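Local coordinates for protein ribonucleoside triphosphate reductase (Lactobacillus leichmannii, PDB 1L1L) that reduces ribonucleoside triphosphates to 2'-deoxyribonucleotides with the help of coenzyme B12, as a monomeric, allosterically regulated class II ribonucleotide reductase, at residues Lys144-Pro149 with Phe239-Pro244; Ala17-His22 with Leu88-Gly93; Gly492-Phe497 with Val507-Lys512; Asp256-Gly261 with Gly269-Pro274. All coordinates share one frame; numbering follows the deposited sequence.

Contact 1: Lys144-Pro149 with Phe239-Pro244; sequences KAVSMP and FAQTNP
Val146 meets the Phe239 ring from above: CG2 stands over the ring centre, 3.7 Å from the centroid and only 7° off the normal, a CH-pi contact that is almost perfectly axial. The second methyl, CG1, stays at the same height and lies beyond the CE1-CZ edge, 3.8 Å from CZ. With the valine chi1 at 174°, CG2 is opposite the carbonyl carbon and CG1 beside it, and both methyls face the ring. The two side chains cross at about a right angle. Gln241, extended beyond CG, brings its amide NE2 to the Lys144 carbonyl O, at 3.3 Å and 126° at the hydrogen, a weak bond. Between these two points a water accepts from Val146 N at 2.9 Å and donates to Thr242 OG1, a hydroxyl also bonded to Asp236 O. The type I turn from Ala145 to Met148, which leads into helix 148-158, is thereby set against the loop after helix 224-236, in the insertion domain of B12-dependent ribonucleotide reductases. With only a weak direct hydrogen bond, the polar link is made largely through the bridging water, which satisfies the buried Val146 N-H, beside the apolar valine-on-ring packing.

Contact 2: Ala17-His22 with Leu88-Gly93; sequences ASVKPH and LIYGLG
Pro21 lies over one face of the Tyr90 ring, with CG 3.8 Å from the centroid and 24° off the normal, displaced toward the rim on the CE2 side, a CH-pi contact. Beside it Val19 makes a plain apolar contact, its CG1 3.7 Å from Tyr90 CD2, as the two side chains run past each other in opposite directions. The tyrosine CG is opposite its own backbone N (chi1 -178°), a setting that carries the ring out from the helix end and along the Val19-Pro21 chain. Trp48 of helix 48-60 stacks with the same ring and also touches Pro21. Further along, Leu92 CD1 rests 3.5 Å from the carbonyl O of His22, a buried oxygen for which the model offers no hydrogen-bond partner.

Both segments are helix exits, the ends of helices 9-18 and 72-90 in the ribonucleotide reductase alpha domain region. Helix 72-90 closes in a Schellman motif: Leu92 has a positive phi of 69°, and the bonds Gly93 N to Leu88 O and Leu92 N to Ile89 O turn back into the last turn. Gly91 sits inside this ending, its CA 3.8 Å from Val19 CG1.

Toward the polar edge, His22 N donates to Gly91 O at 3.2 Å, a bond fairly straight at the hydrogen. Gln432 NE2 bonds the same Gly91 oxygen. At the other end Val19 O lies in the tyrosine plane at the ring edge, and a water donates to it at 2.7 Å while also hydrogen-bonding to Tyr90 OH.

Contact 3: Gly492-Phe497 with Val507-Lys512; sequences GFKDDF and VPVYDK
Phe493 has a chi1 of -66°, which places CG opposite its carbonyl carbon and lays the ring obliquely across Pro508, with CE2 3.8 Å from the proline CB. On the other face of the same two strands, the Val507 chi1 of 173° turns CG2 toward Asp496, where it touches CB at 3.7 Å. The motif is a beta hairpin formed by strands 490-497 and 504-510, which make a two-stranded antiparallel sheet. The short segments run 131° apart in direction, well short of strictly antiparallel, and are clearly twisted against each other here.

The register is clearest at Lys494 and Val507, a hydrogen-bonded pair joined in both directions: Lys494 N to Val507 O at 2.8 Å and Val507 N to Lys494 O at 3.0 Å. Phe493 and Pro508 form the adjoining non-hydrogen-bonded pair, a position that a proline, lacking an N-H, can occupy without losing a cross-strand bond. Their CA atoms are 4.3 Å apart, and Phe493 CA makes a CA-H...O contact with Val507 O at 3.1 Å.

Although the hairpin lies at the protein surface, the Pro508 side packs on Ala633 of helix 628-641, and Tyr510 meets Phe637 of that helix. Toward the hairpin turn, Asp496 folds back on its own strand: OD2 accepts from Phe497 N at 2.6 Å, the donor standing above the carboxylate plane.

Contact 4: Asp256-Gly261 with Gly269-Pro274; sequences DIRPYG and GTASGP
Gly261 N donates to Ala271 O at 2.8 Å with 177° at the hydrogen, the one direct hydrogen bond between two irregular segments whose end-to-end directions are 143° apart. The chains draw closest where Tyr260 and Gly273 have their CA atoms 4.0 Å apart, and Gly273 CA makes a CA-H...O contact with Arg258 O at 3.5 Å. Both Gly261 and Gly273 take positive phi, backbone shapes that glycine adopts without strain. A water adds a further link, donating to Arg258 O and accepting a weak bond from Gly273 N.

Among the side chains, Ala271 CB touches both the Pro259 carbonyl O and, at 3.6 Å, Arg258 CG, which lie to one side of it. CG and CD of the arginine run alongside the alanine methyl; beyond them the bend at chi3 (58°) turns NE off to its salt bridge with Asp222. Tyr260 turns the edge of its ring to Ser272 O, which lies near the ring plane at 3.6 Å from CD2. At the opposite end of the contact from Gly261, Ile257 CG2 packs against Pro274 CB at 3.7 Å, the two side chains sliding past each other.

The segments are the two limbs of one loop that leaves strand 249-253 and enters helix 275-289 just after Pro274, in the insertion domain of B12-dependent ribonucleotide reductases. Trp227 of helix 224-236 touches both Ile257 and Ser272, placing the loop against that helix.

Overall arrangement
The four contacts are separate sites in a single chain, with no atoms touching between them. Contacts 1 and 4 are the closest pair by centres, about 29 Å apart. Contact 4 lies in the insertion domain, as does the 239-244 side of contact 1, and helix 224-236 connects them: its Asp236 and Ile235 lie at contact 1 and its Trp227 at contact 4. Contact 2, in the alpha domain region, has its centre about 53 Å from that of contact 1, across the chain's centre. Contact 3 is a peripheral hairpin, about 57 Å from contact 4 and 39 Å from contact 2 between centres. None of the four includes an identified ligand-binding or catalytic residue; their described roles are in packing.

Contact 1: Lys144-Pro149 with Phe239-Pro244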
loop_
_atom_site.group_PDB
_atom_site.type_symbol
_atom_site.label_atom_id
_atom_site.label_comp_id
_atom_site.label_asym_id
_atom_site.label_seq_id
_atom_site.Cartn_x
_atom_site.Cartn_y
_atom_site.Cartn_z
ATOM N N LYS A 144 -2.197 -29.653 -2.606
ATOM C CA LYS A 144 -2.645 -28.600 -1.698
ATOM C C LYS A 144 -1.995 -28.692 -0.320
ATOM O O LYS A 144 -1.839 -29.782 0.234
ATOM C CB LYS A 144 -4.169 -28.651 -1.549
ATOM C CG LYS A 144 -4.926 -28.381 -2.839
ATOM C CD LYS A 144 -6.412 -28.180 -2.573
ATOM C CE LYS A 144 -7.163 -27.843 -3.846
ATOM N NZ LYS A 144 -8.575 -27.467 -3.557
ATOM N N ALA A 145 -1.624 -27.538 0.231
ATOM C CA ALA A 145 -0.984 -27.479 1.535
ATOM C C ALA A 145 -1.539 -26.340 2.376
ATOM O O ALA A 145 -1.861 -25.271 1.858
ATOM C CB ALA A 145 0.517 -27.312 1.369
ATOM N N VAL A 146 -1.643 -26.574 3.678
ATOM C CA VAL A 146 -2.150 -25.571 4.599
ATOM C C VAL A 146 -1.252 -24.336 4.647
ATOM O O VAL A 146 -1.723 -23.228 4.892
ATOM C CB VAL A 146 -2.258 -26.143 6.019
ATOM C CG1 VAL A 146 -2.653 -25.055 6.994
ATOM C CG2 VAL A 146 -3.272 -27.275 6.039
ATOM N N SER A 147 0.038 -24.540 4.400
ATOM C CA SER A 147 1.025 -23.464 4.444
ATOM C C SER A 147 1.041 -22.519 3.240
ATOM O O SER A 147 1.561 -21.412 3.337
ATOM C CB SER A 147 2.424 -24.065 4.600
ATOM O OG SER A 147 2.784 -24.768 3.421
ATOM N N MET A 148 0.480 -22.944 2.113
ATOM C CA MET A 148 0.506 -22.114 0.914
ATOM C C MET A 148 0.122 -20.629 1.078
ATOM O O MET A 148 0.942 -19.748 0.816
ATOM C CB MET A 148 -0.341 -22.756 -0.190
ATOM C CG MET A 148 -0.192 -22.096 -1.564
ATOM S SD MET A 148 -0.952 -20.432 -1.658
ATOM C CE MET A 148 -0.773 -20.058 -3.437
ATOM N N PRO A 149 -1.115 -20.331 1.509
ATOM C CA PRO A 149 -1.507 -18.921 1.667
ATOM C C PRO A 149 -0.618 -18.114 2.598
ATOM O O PRO A 149 -0.456 -16.902 2.415
ATOM C CB PRO A 149 -2.945 -19.011 2.176
ATOM C CG PRO A 149 -2.946 -20.316 2.939
ATOM C CD PRO A 149 -2.176 -21.223 2.006
ATOM N N PHE A 239 -0.101 -31.253 9.962
ATOM C CA PHE A 239 -1.191 -31.925 9.260
ATOM C C PHE A 239 -0.787 -33.215 8.548
ATOM O O PHE A 239 0.132 -33.237 7.725
ATOM C CB PHE A 239 -1.834 -30.951 8.262
ATOM C CG PHE A 239 -2.206 -29.621 8.873
ATOM C CD1 PHE A 239 -1.230 -28.655 9.126
ATOM C CD2 PHE A 239 -3.522 -29.354 9.246
ATOM C CE1 PHE A 239 -1.560 -27.446 9.743
ATOM C CE2 PHE A 239 -3.862 -28.151 9.865
ATOM C CZ PHE A 239 -2.881 -27.195 10.114
ATOM N N ALA A 240 -1.498 -34.292 8.865
ATOM C CA ALA A 240 -1.221 -35.602 8.287
ATOM C C ALA A 240 -1.104 -35.614 6.765
ATOM O O ALA A 240 -0.275 -36.331 6.211
ATOM C CB ALA A 240 -2.290 -36.597 8.731
ATOM N N GLN A 241 -1.936 -34.826 6.093
ATOM C CA GLN A 241 -1.934 -34.763 4.632
ATOM C C GLN A 241 -0.561 -34.438 4.050
ATOM O O GLN A 241 -0.235 -34.849 2.933
ATOM C CB GLN A 241 -2.936 -33.710 4.161
ATOM C CG GLN A 241 -2.537 -32.287 4.530
ATOM C CD GLN A 241 -3.593 -31.271 4.151
ATOM O OE1 GLN A 241 -4.672 -31.237 4.739
ATOM N NE2 GLN A 241 -3.289 -30.438 3.158
ATOM N N THR A 242 0.235 -33.688 4.806
ATOM C CA THR A 242 1.570 -33.296 4.366
ATOM C C THR A 242 2.622 -33.767 5.363
ATOM O O THR A 242 3.655 -33.121 5.542
ATOM C CB THR A 242 1.679 -31.760 4.215
ATOM O OG1 THR A 242 1.166 -31.126 5.391
ATOM C CG2 THR A 242 0.892 -31.286 3.012
ATOM N N ASN A 243 2.346 -34.897 6.008
ATOM C CA ASN A 243 3.254 -35.477 6.989
ATOM C C ASN A 243 2.898 -36.943 7.239
ATOM O O ASN A 243 2.495 -37.324 8.343
ATOM C CB ASN A 243 3.187 -34.700 8.305
ATOM C CG ASN A 243 4.223 -35.170 9.309
ATOM O OD1 ASN A 243 5.047 -36.040 9.008
ATOM N ND2 ASN A 243 4.192 -34.595 10.503
ATOM N N PRO A 244 3.041 -37.787 6.207
ATOM C CA PRO A 244 2.729 -39.212 6.335
ATOM C C PRO A 244 3.472 -39.913 7.476
ATOM O O PRO A 244 2.869 -40.659 8.247
ATOM C CB PRO A 244 3.092 -39.770 4.954
ATOM C CG PRO A 244 4.152 -38.814 4.458
ATOM C CD PRO A 244 3.583 -37.485 4.869
HETATM O O HOH W 1 -0.417 -28.852 4.939
#

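Contact 2: Ala17-His22 with Leu88-Gly93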
loop_
_atom_site.group_PDB
_atom_site.type_symbol
_atom_site.label_atom_id
_atom_site.label_comp_id
_atom_site.label_asym_id
_atom_site.label_seq_id
_atom_site.Cartn_x
_atom_site.Cartn_y
_atom_site.Cartn_z
ATOM N N ALA A 17 15.247 22.255 -18.873
ATOM C CA ALA A 17 15.332 23.662 -19.233
ATOM C C ALA A 17 13.969 24.328 -19.334
ATOM O O ALA A 17 13.835 25.512 -19.032
ATOM C CB ALA A 17 16.088 23.816 -20.556
ATOM N N SER A 18 12.956 23.566 -19.735
ATOM C CA SER A 18 11.606 24.110 -19.910
ATOM C C SER A 18 10.554 23.654 -18.896
ATOM O O SER A 18 9.464 24.240 -18.816
ATOM C CB SER A 18 11.109 23.773 -21.312
ATOM O OG SER A 18 11.160 22.372 -21.528
ATOM N N VAL A 19 10.864 22.609 -18.135
ATOM C CA VAL A 19 9.912 22.112 -17.149
ATOM C C VAL A 19 10.417 22.297 -15.725
ATOM O O VAL A 19 11.526 21.896 -15.392
ATOM C CB VAL A 19 9.598 20.617 -17.373
ATOM C CG1 VAL A 19 8.640 20.117 -16.291
ATOM C CG2 VAL A 19 8.985 20.416 -18.748
ATOM N N LYS A 20 9.584 22.920 -14.902
ATOM C CA LYS A 20 9.892 23.163 -13.502
ATOM C C LYS A 20 9.032 22.208 -12.665
ATOM O O LYS A 20 7.803 22.335 -12.645
ATOM C CB LYS A 20 9.554 24.608 -13.135
ATOM C CG LYS A 20 9.679 24.927 -11.650
ATOM C CD LYS A 20 9.144 26.319 -11.327
ATOM C CE LYS A 20 9.291 26.637 -9.845
ATOM N NZ LYS A 20 8.721 27.973 -9.500
ATOM N N PRO A 21 9.666 21.237 -11.980
ATOM C CA PRO A 21 8.920 20.282 -11.151
ATOM C C PRO A 21 8.035 21.026 -10.173
ATOM O O PRO A 21 8.494 21.950 -9.505
ATOM C CB PRO A 21 10.025 19.500 -10.445
ATOM C CG PRO A 21 11.144 19.520 -11.457
ATOM C CD PRO A 21 11.112 20.954 -11.930
ATOM N N HIS A 22 6.768 20.631 -10.099
ATOM C CA HIS A 22 5.816 21.266 -9.202
ATOM C C HIS A 22 5.951 20.668 -7.799
ATOM O O HIS A 22 5.067 19.949 -7.333
ATOM C CB HIS A 22 4.391 21.058 -9.735
ATOM C CG HIS A 22 3.343 21.840 -9.009
ATOM N ND1 HIS A 22 2.911 21.512 -7.741
ATOM C CD2 HIS A 22 2.619 22.919 -9.385
ATOM C CE1 HIS A 22 1.963 22.353 -7.370
ATOM N NE2 HIS A 22 1.766 23.217 -8.350
ATOM N N LEU A 88 5.950 14.369 -18.160
ATOM C CA LEU A 88 4.787 14.365 -17.281
ATOM C C LEU A 88 5.157 14.136 -15.815
ATOM O O LEU A 88 4.737 14.889 -14.931
ATOM C CB LEU A 88 3.812 13.269 -17.720
ATOM C CG LEU A 88 2.589 13.059 -16.830
ATOM C CD1 LEU A 88 1.737 14.318 -16.786
ATOM C CD2 LEU A 88 1.785 11.881 -17.363
ATOM N N ILE A 89 5.944 13.094 -15.580
ATOM C CA ILE A 89 6.371 12.727 -14.233
ATOM C C ILE A 89 7.367 13.723 -13.661
ATOM O O ILE A 89 7.256 14.114 -12.505
ATOM C CB ILE A 89 6.991 11.316 -14.221
ATOM C CG1 ILE A 89 5.946 10.298 -14.700
ATOM C CG2 ILE A 89 7.467 10.956 -12.806
ATOM C CD1 ILE A 89 6.506 8.924 -14.956
ATOM N N TYR A 90 8.338 14.140 -14.470
ATOM C CA TYR A 90 9.338 15.109 -14.012
ATOM C C TYR A 90 8.657 16.346 -13.467
ATOM O O TYR A 90 9.125 16.945 -12.492
ATOM C CB TYR A 90 10.261 15.527 -15.169
ATOM C CG TYR A 90 11.355 16.502 -14.781
ATOM C CD1 TYR A 90 12.479 16.079 -14.069
ATOM C CD2 TYR A 90 11.257 17.857 -15.108
ATOM C CE1 TYR A 90 13.481 16.985 -13.691
ATOM C CE2 TYR A 90 12.249 18.768 -14.733
ATOM C CZ TYR A 90 13.350 18.327 -14.027
ATOM O OH TYR A 90 14.309 19.236 -13.639
ATOM N N GLY A 91 7.567 16.742 -14.121
ATOM C CA GLY A 91 6.823 17.918 -13.716
ATOM C C GLY A 91 5.893 17.661 -12.545
ATOM O O GLY A 91 5.278 18.589 -12.014
ATOM N N LEU A 92 5.776 16.394 -12.158
ATOM C CA LEU A 92 4.931 15.995 -11.032
ATOM C C LEU A 92 3.434 16.143 -11.273
ATOM O O LEU A 92 2.650 16.228 -10.324
ATOM C CB LEU A 92 5.343 16.763 -9.771
ATOM C CG LEU A 92 6.700 16.325 -9.208
ATOM C CD1 LEU A 92 7.109 17.233 -8.053
ATOM C CD2 LEU A 92 6.618 14.863 -8.740
ATOM N N GLY A 93 3.031 16.163 -12.541
ATOM C CA GLY A 93 1.621 16.271 -12.859
ATOM C C GLY A 93 0.958 14.916 -12.676
ATOM O O GLY A 93 -0.264 14.806 -12.610
HETATM O O HOH W 2 13.844 22.105 -13.942
#

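Contact 3: Gly492-Phe497 with Val507-Lys512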
loop_
_atom_site.group_PDB
_atom_site.type_symbol
_atom_site.label_atom_id
_atom_site.label_comp_id
_atom_site.label_asym_id
_atom_site.label_seq_id
_atom_site.Cartn_x
_atom_site.Cartn_y
_atom_site.Cartn_z
ATOM N N GLY A 492 -25.000 20.538 -1.301
ATOM C CA GLY A 492 -26.036 20.550 -0.281
ATOM C C GLY A 492 -26.789 19.233 -0.193
ATOM O O GLY A 492 -26.421 18.249 -0.841
ATOM N N PHE A 493 -27.845 19.211 0.613
ATOM C CA PHE A 493 -28.648 18.006 0.777
ATOM C C PHE A 493 -30.139 18.280 0.611
ATOM O O PHE A 493 -30.642 19.324 1.033
ATOM C CB PHE A 493 -28.414 17.383 2.162
ATOM C CG PHE A 493 -27.020 16.859 2.374
ATOM C CD1 PHE A 493 -25.959 17.729 2.605
ATOM C CD2 PHE A 493 -26.767 15.489 2.340
ATOM C CE1 PHE A 493 -24.669 17.244 2.798
ATOM C CE2 PHE A 493 -25.476 14.994 2.533
ATOM C CZ PHE A 493 -24.429 15.868 2.762
ATOM N N LYS A 494 -30.844 17.334 -0.001
ATOM C CA LYS A 494 -32.288 17.457 -0.191
ATOM C C LYS A 494 -32.966 16.275 0.503
ATOM O O LYS A 494 -32.343 15.232 0.701
ATOM C CB LYS A 494 -32.639 17.464 -1.685
ATOM C CG LYS A 494 -32.462 16.137 -2.392
ATOM C CD LYS A 494 -32.949 16.214 -3.835
ATOM C CE LYS A 494 -32.800 14.871 -4.548
ATOM N NZ LYS A 494 -33.190 14.942 -5.994
ATOM N N ASP A 495 -34.232 16.437 0.884
ATOM C CA ASP A 495 -34.972 15.366 1.554
ATOM C C ASP A 495 -35.245 14.209 0.602
ATOM O O ASP A 495 -35.250 14.383 -0.618
ATOM C CB ASP A 495 -36.309 15.887 2.104
ATOM C CG ASP A 495 -36.150 16.676 3.391
ATOM O OD1 ASP A 495 -37.157 17.254 3.865
ATOM O OD2 ASP A 495 -35.027 16.712 3.938
ATOM N N ASP A 496 -35.473 13.027 1.171
ATOM C CA ASP A 496 -35.756 11.833 0.384
ATOM C C ASP A 496 -35.995 10.659 1.319
ATOM O O ASP A 496 -35.984 10.820 2.537
ATOM C CB ASP A 496 -34.590 11.528 -0.552
ATOM C CG ASP A 496 -35.008 10.696 -1.745
ATOM O OD1 ASP A 496 -34.169 10.494 -2.650
ATOM O OD2 ASP A 496 -36.172 10.243 -1.782
ATOM N N PHE A 497 -36.212 9.476 0.752
ATOM C CA PHE A 497 -36.472 8.296 1.570
ATOM C C PHE A 497 -35.697 7.072 1.098
ATOM O O PHE A 497 -35.375 6.948 -0.085
ATOM C CB PHE A 497 -37.977 7.987 1.583
ATOM C CG PHE A 497 -38.837 9.184 1.892
ATOM C CD1 PHE A 497 -39.096 10.141 0.915
ATOM C CD2 PHE A 497 -39.358 9.370 3.166
ATOM C CE1 PHE A 497 -39.863 11.269 1.202
ATOM C CE2 PHE A 497 -40.126 10.494 3.466
ATOM C CZ PHE A 497 -40.378 11.444 2.481
ATOM N N VAL A 507 -30.241 13.203 1.307
ATOM C CA VAL A 507 -29.412 12.784 0.190
ATOM C C VAL A 507 -28.618 13.996 -0.292
ATOM O O VAL A 507 -29.092 15.133 -0.224
ATOM C CB VAL A 507 -30.267 12.220 -0.963
ATOM C CG1 VAL A 507 -29.398 11.943 -2.179
ATOM C CG2 VAL A 507 -30.947 10.941 -0.511
ATOM N N PRO A 508 -27.389 13.765 -0.775
ATOM C CA PRO A 508 -26.538 14.851 -1.258
ATOM C C PRO A 508 -26.889 15.346 -2.654
ATOM O O PRO A 508 -27.411 14.598 -3.478
ATOM C CB PRO A 508 -25.151 14.224 -1.222
ATOM C CG PRO A 508 -25.445 12.801 -1.630
ATOM C CD PRO A 508 -26.648 12.486 -0.766
ATOM N N VAL A 509 -26.602 16.619 -2.906
ATOM C CA VAL A 509 -26.821 17.217 -4.219
ATOM C C VAL A 509 -25.416 17.479 -4.743
ATOM O O VAL A 509 -24.646 18.236 -4.144
ATOM C CB VAL A 509 -27.589 18.552 -4.128
ATOM C CG1 VAL A 509 -27.864 19.090 -5.526
ATOM C CG2 VAL A 509 -28.886 18.352 -3.378
ATOM N N TYR A 510 -25.075 16.833 -5.850
ATOM C CA TYR A 510 -23.755 16.978 -6.436
ATOM C C TYR A 510 -23.710 18.043 -7.509
ATOM O O TYR A 510 -24.690 18.265 -8.228
ATOM C CB TYR A 510 -23.300 15.665 -7.063
ATOM C CG TYR A 510 -23.175 14.522 -6.097
ATOM C CD1 TYR A 510 -22.332 14.608 -4.986
ATOM C CD2 TYR A 510 -23.886 13.337 -6.303
ATOM C CE1 TYR A 510 -22.197 13.529 -4.103
ATOM C CE2 TYR A 510 -23.761 12.264 -5.437
ATOM C CZ TYR A 510 -22.916 12.362 -4.341
ATOM O OH TYR A 510 -22.781 11.286 -3.499
ATOM N N ASP A 511 -22.551 18.681 -7.626
ATOM C CA ASP A 511 -22.345 19.700 -8.629
ATOM C C ASP A 511 -22.225 18.916 -9.934
ATOM O O ASP A 511 -21.222 18.249 -10.173
ATOM C CB ASP A 511 -21.054 20.464 -8.336
ATOM C CG ASP A 511 -20.956 21.750 -9.119
ATOM O OD1 ASP A 511 -20.969 21.686 -10.370
ATOM O OD2 ASP A 511 -20.871 22.821 -8.479
ATOM N N LYS A 512 -23.265 18.989 -10.761
ATOM C CA LYS A 512 -23.314 18.271 -12.033
ATOM C C LYS A 512 -22.112 18.506 -12.947
ATOM O O LYS A 512 -21.860 17.716 -13.864
ATOM C CB LYS A 512 -24.617 18.619 -12.765
ATOM C CG LYS A 512 -25.874 18.289 -11.953
ATOM C CD LYS A 512 -27.177 18.547 -12.722
ATOM C CE LYS A 512 -27.483 20.037 -12.906
ATOM N NZ LYS A 512 -26.570 20.728 -13.876
#

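Contact 4: Asp256-Gly261 with Gly269-Pro274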
loop_
_atom_site.group_PDB
_atom_site.type_symbol
_atom_site.label_atom_id
_atom_site.label_comp_id
_atom_site.label_asym_id
_atom_site.label_seq_id
_atom_site.Cartn_x
_atom_site.Cartn_y
_atom_site.Cartn_z
ATOM N N ASP A 256 23.074 -19.954 9.411
ATOM C CA ASP A 256 23.536 -19.233 8.222
ATOM C C ASP A 256 22.849 -17.901 7.985
ATOM O O ASP A 256 23.296 -17.108 7.157
ATOM C CB ASP A 256 23.369 -20.099 6.975
ATOM C CG ASP A 256 24.338 -21.261 6.946
ATOM O OD1 ASP A 256 25.483 -21.069 7.404
ATOM O OD2 ASP A 256 23.962 -22.356 6.464
ATOM N N ILE A 257 21.757 -17.648 8.697
ATOM C CA ILE A 257 21.053 -16.389 8.511
ATOM C C ILE A 257 21.973 -15.217 8.847
ATOM O O ILE A 257 22.605 -15.197 9.902
ATOM C CB ILE A 257 19.791 -16.314 9.390
ATOM C CG1 ILE A 257 18.907 -17.533 9.123
ATOM C CG2 ILE A 257 19.028 -15.038 9.095
ATOM C CD1 ILE A 257 18.574 -17.743 7.668
ATOM N N ARG A 258 22.043 -14.247 7.938
ATOM C CA ARG A 258 22.896 -13.075 8.130
ATOM C C ARG A 258 22.461 -12.248 9.332
ATOM O O ARG A 258 21.273 -12.094 9.602
ATOM C CB ARG A 258 22.882 -12.193 6.876
ATOM C CG ARG A 258 21.598 -11.403 6.690
ATOM C CD ARG A 258 21.514 -10.793 5.300
ATOM N NE ARG A 258 21.597 -11.820 4.270
ATOM C CZ ARG A 258 21.331 -11.615 2.985
ATOM N NH1 ARG A 258 20.958 -10.413 2.562
ATOM N NH2 ARG A 258 21.439 -12.614 2.122
ATOM N N PRO A 259 23.431 -11.676 10.052
ATOM C CA PRO A 259 23.187 -10.853 11.236
ATOM C C PRO A 259 22.481 -9.530 10.977
ATOM O O PRO A 259 22.288 -9.115 9.836
ATOM C CB PRO A 259 24.586 -10.656 11.804
ATOM C CG PRO A 259 25.429 -10.592 10.561
ATOM C CD PRO A 259 24.873 -11.750 9.755
ATOM N N TYR A 260 22.099 -8.876 12.066
ATOM C CA TYR A 260 21.412 -7.599 12.013
ATOM C C TYR A 260 22.304 -6.503 11.434
ATOM O O TYR A 260 23.475 -6.384 11.792
ATOM C CB TYR A 260 20.941 -7.234 13.425
ATOM C CG TYR A 260 20.491 -5.803 13.602
ATOM C CD1 TYR A 260 21.419 -4.785 13.815
ATOM C CD2 TYR A 260 19.138 -5.469 13.583
ATOM C CE1 TYR A 260 21.015 -3.475 14.010
ATOM C CE2 TYR A 260 18.722 -4.155 13.775
ATOM C CZ TYR A 260 19.666 -3.165 13.991
ATOM O OH TYR A 260 19.268 -1.864 14.200
ATOM N N GLY A 261 21.741 -5.702 10.537
ATOM C CA GLY A 261 22.507 -4.630 9.934
ATOM C C GLY A 261 23.183 -5.071 8.654
ATOM O O GLY A 261 23.664 -4.242 7.879
ATOM N N GLY A 269 17.405 -0.138 3.639
ATOM C CA GLY A 269 17.686 -0.630 4.976
ATOM C C GLY A 269 18.533 -1.890 4.967
ATOM O O GLY A 269 18.957 -2.354 3.906
ATOM N N THR A 270 18.771 -2.450 6.149
ATOM C CA THR A 270 19.583 -3.651 6.276
ATOM C C THR A 270 18.811 -4.838 6.852
ATOM O O THR A 270 17.590 -4.780 7.011
ATOM C CB THR A 270 20.816 -3.369 7.151
ATOM O OG1 THR A 270 20.401 -2.748 8.374
ATOM C CG2 THR A 270 21.789 -2.440 6.421
ATOM N N ALA A 271 19.532 -5.914 7.159
ATOM C CA ALA A 271 18.923 -7.123 7.703
ATOM C C ALA A 271 18.542 -6.969 9.178
ATOM O O ALA A 271 19.071 -6.119 9.893
ATOM C CB ALA A 271 19.871 -8.305 7.527
ATOM N N SER A 272 17.616 -7.804 9.627
ATOM C CA SER A 272 17.157 -7.753 11.015
ATOM C C SER A 272 17.827 -8.823 11.876
ATOM O O SER A 272 17.793 -8.758 13.112
ATOM C CB SER A 272 15.649 -7.973 11.054
ATOM O OG SER A 272 15.343 -9.244 10.505
ATOM N N GLY A 273 18.445 -9.802 11.227
ATOM C CA GLY A 273 19.056 -10.886 11.971
ATOM C C GLY A 273 17.989 -11.965 12.049
ATOM O O GLY A 273 16.845 -11.705 11.683
ATOM N N PRO A 274 18.311 -13.171 12.526
ATOM C CA PRO A 274 17.316 -14.243 12.606
ATOM C C PRO A 274 16.397 -14.150 13.822
ATOM O O PRO A 274 15.406 -14.869 13.902
ATOM C CB PRO A 274 18.182 -15.489 12.653
ATOM C CG PRO A 274 19.319 -15.025 13.538
ATOM C CD PRO A 274 19.627 -13.636 13.005
HETATM O O HOH W 3 18.851 -11.632 8.680
#